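PDB 2WDE: sulfur oxidation protein SOXB from Thermus thermophilus, which probably acts as a two-manganese hydrolase of the 5'-nucleotidase family in the oxidation of sulfur compounds. Local coordinates for residues D36-A41 / G130-T135; W406-L411 / W418-A423. One frame throughout, in Å; residues are numbered along the deposited sequence.

Contact 1: residues D36-A41 / G130-T135; sequences DLHGQA and GGDTWT. With MN (manganese (II) ion), chain F; MN (manganese (II) ion), chain G; THJ (thiosulfate), chain H.
Asp36 and Asp132 lie side by side and point the same way, with their carboxylate planes turned 84° apart. Both reach one manganese ion: Asp36 OD1 binds it at 2.1 Å, while Asp132 OD2 binds it and bridges to the second manganese at 2.2 Å. The two oxygens are therefore close because a cation draws both in. His38 approaches the first ion from another direction, NE2 to manganese 2.2 Å. Its CG is anti to the carbonyl carbon (chi1 -76°), which brings the ring across the 130-135 loop, where Asp132 O lies 3.5 Å above the ring plane, offset toward the rim.

Three backbone hydrogen bonds tie the loops that carry these metal ligands. Asp36 N gives to Gly131 O (2.8 Å), His38 N to Asp132 O (2.7 Å, in the carbonyl plane), and Gly39 N, from above the carbonyl plane, to Thr133 O. A water accepts from Leu37 N and donates to Thr133 OG1. In the second shell, His38 ND1 is hydrogen-bonded to Asn136 OD1 and Asp132 OD1 to the backbone N of Trp164. The Asp36 carboxylate finds its polar partner in His286, itself a ligand of the second ion.

His288 joins the first ion, and His163, His263 and His286 the second. Thiosulfate places O2 on the first and O1 on the second, and water 2 spans both.

The Asp-x-His and Gly-Asp loops are those of the metallophosphoesterase fold. With two cations gathered round one bridging carboxylate oxygen and one bridging water, the site is well suited to bind and probably polarise an oxyanion, as the bound thiosulfate illustrates.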
loop_
_atom_site.group_PDB
_atom_site.type_symbol
_atom_site.label_atom_id
_atom_site.label_comp_id
_atom_site.label_asym_id
_atom_site.label_seq_id
_atom_site.Cartn_x
_atom_site.Cartn_y
_atom_site.Cartn_z
ATOM N N ASP A 36 -1.341 -0.940 5.919
ATOM C CA ASP A 36 -0.748 -1.559 4.741
ATOM C C ASP A 36 0.529 -2.370 5.005
ATOM O O ASP A 36 1.509 -2.319 4.238
ATOM C CB ASP A 36 -0.537 -0.493 3.657
ATOM C CG ASP A 36 -1.857 0.110 3.163
ATOM O OD1 ASP A 36 -2.446 -0.419 2.188
ATOM O OD2 ASP A 36 -2.324 1.106 3.763
ATOM N N LEU A 37 0.498 -3.155 6.073
ATOM C CA LEU A 37 1.629 -4.009 6.409
ATOM C C LEU A 37 1.834 -5.046 5.304
ATOM O O LEU A 37 2.953 -5.440 5.015
ATOM C CB LEU A 37 1.379 -4.713 7.749
ATOM C CG LEU A 37 2.433 -5.708 8.249
ATOM C CD1 LEU A 37 3.798 -5.076 8.451
ATOM C CD2 LEU A 37 1.955 -6.365 9.541
ATOM N N HIS A 38 0.744 -5.464 4.672
ATOM C CA HIS A 38 0.820 -6.463 3.602
ATOM C C HIS A 38 1.620 -7.700 4.008
ATOM O O HIS A 38 2.521 -8.147 3.296
ATOM C CB HIS A 38 1.328 -5.837 2.299
ATOM C CG HIS A 38 0.295 -5.017 1.587
ATOM N ND1 HIS A 38 -0.643 -5.571 0.740
ATOM C CD2 HIS A 38 0.059 -3.682 1.582
ATOM C CE1 HIS A 38 -1.420 -4.617 0.254
ATOM N NE2 HIS A 38 -1.019 -3.460 0.753
ATOM N N GLY A 39 1.269 -8.239 5.174
ATOM C CA GLY A 39 1.840 -9.445 5.750
ATOM C C GLY A 39 3.352 -9.518 5.875
ATOM O O GLY A 39 3.906 -10.595 6.073
ATOM N N GLN A 40 4.029 -8.377 5.796
ATOM C CA GLN A 40 5.478 -8.382 5.862
ATOM C C GLN A 40 6.015 -8.747 7.246
ATOM O O GLN A 40 6.174 -7.902 8.126
ATOM C CB GLN A 40 6.052 -7.083 5.310
ATOM C CG GLN A 40 5.670 -6.881 3.823
ATOM C CD GLN A 40 6.254 -7.977 2.939
ATOM O OE1 GLN A 40 7.472 -8.113 2.852
ATOM N NE2 GLN A 40 5.388 -8.830 2.372
ATOM N N ALA A 41 6.305 -10.032 7.407
ATOM C CA ALA A 41 6.736 -10.596 8.676
ATOM C C ALA A 41 8.153 -10.263 9.097
ATOM O O ALA A 41 8.467 -10.257 10.289
ATOM C CB ALA A 41 6.553 -12.106 8.643
ATOM N N GLY A 130 -4.789 0.112 9.766
ATOM C CA GLY A 130 -5.472 0.628 8.598
ATOM C C GLY A 130 -5.866 -0.353 7.503
ATOM O O GLY A 130 -6.473 0.054 6.522
ATOM N N GLY A 131 -5.547 -1.630 7.657
ATOM C CA GLY A 131 -5.937 -2.608 6.647
ATOM C C GLY A 131 -4.847 -2.951 5.637
ATOM O O GLY A 131 -3.743 -2.398 5.689
ATOM N N ASP A 132 -5.161 -3.872 4.717
ATOM C CA ASP A 132 -4.171 -4.393 3.773
ATOM C C ASP A 132 -3.090 -5.004 4.631
ATOM O O ASP A 132 -1.895 -4.809 4.420
ATOM C CB ASP A 132 -3.606 -3.314 2.850
ATOM C CG ASP A 132 -4.448 -3.124 1.619
ATOM O OD1 ASP A 132 -5.522 -3.773 1.551
ATOM O OD2 ASP A 132 -4.087 -2.298 0.752
ATOM N N THR A 133 -3.552 -5.746 5.626
ATOM C CA THR A 133 -2.687 -6.384 6.603
ATOM C C THR A 133 -2.464 -7.887 6.403
ATOM O O THR A 133 -1.349 -8.380 6.562
ATOM C CB THR A 133 -3.275 -6.174 8.014
ATOM O OG1 THR A 133 -3.584 -4.787 8.205
ATOM C CG2 THR A 133 -2.301 -6.652 9.087
ATOM N N TRP A 134 -3.552 -8.614 6.193
ATOM C CA TRP A 134 -3.538 -10.080 6.188
ATOM C C TRP A 134 -2.897 -10.772 5.005
ATOM O O TRP A 134 -2.612 -11.976 5.066
ATOM C CB TRP A 134 -4.976 -10.600 6.270
ATOM C CG TRP A 134 -5.686 -10.275 7.543
ATOM C CD1 TRP A 134 -5.136 -9.788 8.703
ATOM C CD2 TRP A 134 -7.061 -10.531 7.823
ATOM N NE1 TRP A 134 -6.114 -9.659 9.667
ATOM C CE2 TRP A 134 -7.306 -10.100 9.148
ATOM C CE3 TRP A 134 -8.138 -11.005 7.053
ATOM C CZ2 TRP A 134 -8.579 -10.162 9.730
ATOM C CZ3 TRP A 134 -9.400 -11.078 7.638
ATOM C CH2 TRP A 134 -9.608 -10.647 8.965
ATOM N N THR A 135 -2.758 -10.034 3.910
ATOM C CA THR A 135 -2.345 -10.618 2.642
ATOM C C THR A 135 -0.973 -10.231 2.093
ATOM O O THR A 135 -0.276 -9.371 2.640
ATOM C CB THR A 135 -3.413 -10.259 1.593
ATOM O OG1 THR A 135 -3.622 -8.841 1.623
ATOM C CG2 THR A 135 -4.747 -10.949 1.916
HETATM MN MN MN F . -1.969 -1.476 0.420
HETATM MN MN MN G . -5.399 -0.834 -0.308
HETATM S S1 THJ H . -3.005 -1.241 -2.691
HETATM O O1 THJ H . -4.377 -1.532 -2.328
HETATM O O2 THJ H . -2.025 -1.876 -1.814
HETATM O O3 THJ H . -2.766 0.190 -2.858
HETATM S S2 THJ H . -2.717 -2.073 -4.527
HETATM O O HOH W 1 -1.534 -3.128 8.210
HETATM O O HOH W 2 -3.193 -0.105 -0.275
#

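Contact 2: residues W406-L411 / W418-A423; sequences WGTTIL and WDHLYA. With THJ (thiosulfate), chain H; TBU (tertiary-butyl alcohol), chain E.
Trp406 reaches the C-terminal part of helix 418-425 with one edge of its indole and the thiosulfate with another. From CB the chain turns so that CG sits between the backbone N and the carbonyl carbon (chi1 47°). On the pyrrole side CD1 lies 3.3 Å from thiosulfate O2, which is near the ring plane, and NE1 is farther off, 4.0 Å from S2. On the benzo side CE3 meets Ala423 O edge-on at 3.1 Å, and CZ3 leans on the same oxygen. The ring also stacks with His38, a manganese ligand, and meets Trp164 edge-to-face.

Ala423 O receives a second C-H from Gly407 CA (3.3 Å, 160° at the hydrogen), whose backbone angles only glycine takes comfortably. Farther along, Thr408 CG2 rests on Ala423 CB at 4.1 Å, while Thr408 OG1 turns to His44. Ile410 CD1 sits over the centre of the His420 ring, 3.5 Å from its centroid, a CH-pi contact; His420 ND1 is hydrogen-bonded to Thr417 N.

Replacing the tryptophan with an alanine would probably leave Ala423 O without its aromatic edge and the His38 ring and thiosulfate without a neighbouring wall.

No hydrogen bond crosses this interface: C-H groups facing a carbonyl oxygen and a histidine face, together with a methyl-to-methyl contact, join the loop to the helix, consistent with Trp406 lining one side of the ligand pocket.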
loop_
_atom_site.group_PDB
_atom_site.type_symbol
_atom_site.label_atom_id
_atom_site.label_comp_id
_atom_site.label_asym_id
_atom_site.label_seq_id
_atom_site.Cartn_x
_atom_site.Cartn_y
_atom_site.Cartn_z
ATOM N N TRP A 406 1.995 -2.338 -3.007
ATOM C CA TRP A 406 2.708 -3.241 -2.135
ATOM C C TRP A 406 3.913 -3.888 -2.831
ATOM O O TRP A 406 3.978 -3.967 -4.057
ATOM C CB TRP A 406 1.775 -4.304 -1.535
ATOM C CG TRP A 406 0.842 -4.996 -2.497
ATOM C CD1 TRP A 406 -0.430 -4.620 -2.816
ATOM C CD2 TRP A 406 1.029 -6.301 -3.069
ATOM N NE1 TRP A 406 -1.016 -5.566 -3.619
ATOM C CE2 TRP A 406 -0.142 -6.610 -3.788
ATOM C CE3 TRP A 406 2.112 -7.184 -3.130
ATOM C CZ2 TRP A 406 -0.276 -7.783 -4.530
ATOM C CZ3 TRP A 406 1.972 -8.367 -3.851
ATOM C CH2 TRP A 406 0.787 -8.648 -4.546
ATOM N N GLY A 407 4.858 -4.365 -2.034
ATOM C CA GLY A 407 6.064 -4.967 -2.573
ATOM C C GLY A 407 7.210 -4.781 -1.597
ATOM O O GLY A 407 7.002 -4.621 -0.389
ATOM N N THR A 408 8.432 -4.809 -2.124
ATOM C CA THR A 408 9.625 -4.695 -1.291
ATOM C C THR A 408 10.747 -4.144 -2.164
ATOM O O THR A 408 10.536 -3.893 -3.348
ATOM C CB THR A 408 9.964 -6.068 -0.665
ATOM O OG1 THR A 408 10.972 -5.924 0.341
ATOM C CG2 THR A 408 10.441 -7.027 -1.727
ATOM N N THR A 409 11.917 -3.923 -1.576
ATOM C CA THR A 409 13.055 -3.376 -2.306
ATOM C C THR A 409 14.299 -4.239 -2.125
ATOM O O THR A 409 14.724 -4.507 -1.002
ATOM C CB THR A 409 13.355 -1.923 -1.874
ATOM O OG1 THR A 409 12.164 -1.142 -1.963
ATOM C CG2 THR A 409 14.456 -1.312 -2.764
ATOM N N ILE A 410 14.899 -4.651 -3.233
ATOM C CA ILE A 410 16.112 -5.468 -3.174
ATOM C C ILE A 410 17.344 -4.589 -3.386
ATOM O O ILE A 410 17.454 -3.901 -4.388
ATOM C CB ILE A 410 16.093 -6.615 -4.223
ATOM C CG1 ILE A 410 14.775 -7.393 -4.184
ATOM C CG2 ILE A 410 17.296 -7.536 -4.031
ATOM C CD1 ILE A 410 14.454 -7.995 -2.836
ATOM N N LEU A 411 18.288 -4.647 -2.457
ATOM C CA LEU A 411 19.518 -3.851 -2.554
ATOM C C LEU A 411 20.542 -4.491 -3.503
ATOM O O LEU A 411 20.504 -5.691 -3.750
ATOM C CB LEU A 411 20.160 -3.707 -1.162
ATOM C CG LEU A 411 19.327 -3.060 -0.047
ATOM C CD1 LEU A 411 20.181 -2.910 1.225
ATOM C CD2 LEU A 411 18.800 -1.721 -0.501
ATOM N N TRP A 418 12.184 -16.599 -2.245
ATOM C CA TRP A 418 10.768 -16.858 -2.478
ATOM C C TRP A 418 9.964 -15.873 -1.633
ATOM O O TRP A 418 8.902 -15.416 -2.037
ATOM C CB TRP A 418 10.398 -18.293 -2.077
ATOM C CG TRP A 418 10.398 -19.249 -3.231
ATOM C CD1 TRP A 418 11.357 -20.178 -3.524
ATOM C CD2 TRP A 418 9.415 -19.346 -4.269
ATOM N NE1 TRP A 418 11.015 -20.870 -4.665
ATOM C CE2 TRP A 418 9.829 -20.380 -5.142
ATOM C CE3 TRP A 418 8.225 -18.659 -4.550
ATOM C CZ2 TRP A 418 9.095 -20.743 -6.269
ATOM C CZ3 TRP A 418 7.494 -19.028 -5.661
ATOM C CH2 TRP A 418 7.937 -20.053 -6.518
ATOM N N ASP A 419 10.465 -15.558 -0.444
ATOM C CA ASP A 419 9.741 -14.618 0.405
ATOM C C ASP A 419 9.572 -13.284 -0.323
ATOM O O ASP A 419 8.503 -12.677 -0.281
ATOM C CB ASP A 419 10.399 -14.452 1.779
ATOM C CG ASP A 419 9.409 -13.974 2.841
ATOM O OD1 ASP A 419 8.311 -14.562 2.948
ATOM O OD2 ASP A 419 9.705 -12.981 3.537
ATOM N N HIS A 420 10.605 -12.858 -1.043
ATOM C CA HIS A 420 10.512 -11.639 -1.838
ATOM C C HIS A 420 9.495 -11.818 -2.965
ATOM O O HIS A 420 8.705 -10.915 -3.247
ATOM C CB HIS A 420 11.870 -11.277 -2.455
ATOM C CG HIS A 420 12.926 -10.930 -1.451
ATOM N ND1 HIS A 420 14.176 -11.519 -1.452
ATOM C CD2 HIS A 420 12.935 -10.032 -0.436
ATOM C CE1 HIS A 420 14.912 -10.984 -0.495
ATOM N NE2 HIS A 420 14.182 -10.084 0.141
ATOM N N LEU A 421 9.542 -12.959 -3.656
ATOM C CA LEU A 421 8.598 -13.182 -4.759
ATOM C C LEU A 421 7.159 -13.049 -4.275
ATOM O O LEU A 421 6.314 -12.498 -4.978
ATOM C CB LEU A 421 8.809 -14.545 -5.433
ATOM C CG LEU A 421 10.116 -14.816 -6.188
ATOM C CD1 LEU A 421 9.959 -16.123 -6.988
ATOM C CD2 LEU A 421 10.476 -13.659 -7.114
ATOM N N TYR A 422 6.877 -13.581 -3.086
ATOM C CA TYR A 422 5.541 -13.493 -2.504
ATOM C C TYR A 422 5.234 -12.050 -2.089
ATOM O O TYR A 422 4.116 -11.588 -2.252
ATOM C CB TYR A 422 5.377 -14.440 -1.309
ATOM C CG TYR A 422 5.478 -15.923 -1.646
ATOM C CD1 TYR A 422 4.834 -16.458 -2.760
ATOM C CD2 TYR A 422 6.242 -16.779 -0.855
ATOM C CE1 TYR A 422 4.933 -17.822 -3.063
ATOM C CE2 TYR A 422 6.340 -18.138 -1.141
ATOM C CZ TYR A 422 5.688 -18.656 -2.240
ATOM O OH TYR A 422 5.825 -20.009 -2.510
ATOM N N ALA A 423 6.245 -11.322 -1.617
ATOM C CA ALA A 423 6.049 -9.916 -1.248
ATOM C C ALA A 423 5.722 -9.088 -2.495
ATOM O O ALA A 423 5.021 -8.087 -2.418
ATOM C CB ALA A 423 7.289 -9.359 -0.565
HETATM S S1 THJ H . -3.005 -1.241 -2.691
HETATM O O1 THJ H . -4.377 -1.532 -2.328
HETATM O O2 THJ H . -2.025 -1.876 -1.814
HETATM O O3 THJ H . -2.766 0.190 -2.858
HETATM S S2 THJ H . -2.717 -2.073 -4.527
HETATM O O TBU E . 1.442 -21.128 -0.598
HETATM C C TBU E . 1.593 -21.357 -1.998
HETATM C C1 TBU E . 0.253 -21.233 -2.724
HETATM C C2 TBU E . 2.126 -22.768 -2.224
HETATM C C3 TBU E . 2.565 -20.321 -2.543
#

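In the fold
Both contacts are buried, but they serve different parts of the chain. Contact 1 brings together the loops after strands 29-34 and 124-129, neighbours in one sheet, and is held by metal bonds and backbone hydrogen bonds. Contact 2, about 13 Å away centre to centre, joins a loop to helix 418-425 in the C-terminal region and relies on C-H contacts; its helix side reaches partly exposed ground at His420. They meet at the thiosulfate, where the rings also touch, His38 CE1 to Trp406 CD1 3.2 Å, and again where Gln40 NE2 packs against Ala423 CB at 3.5 Å. The ligand pocket is thus walled by metal ligands on one side and an aromatic side chain on another.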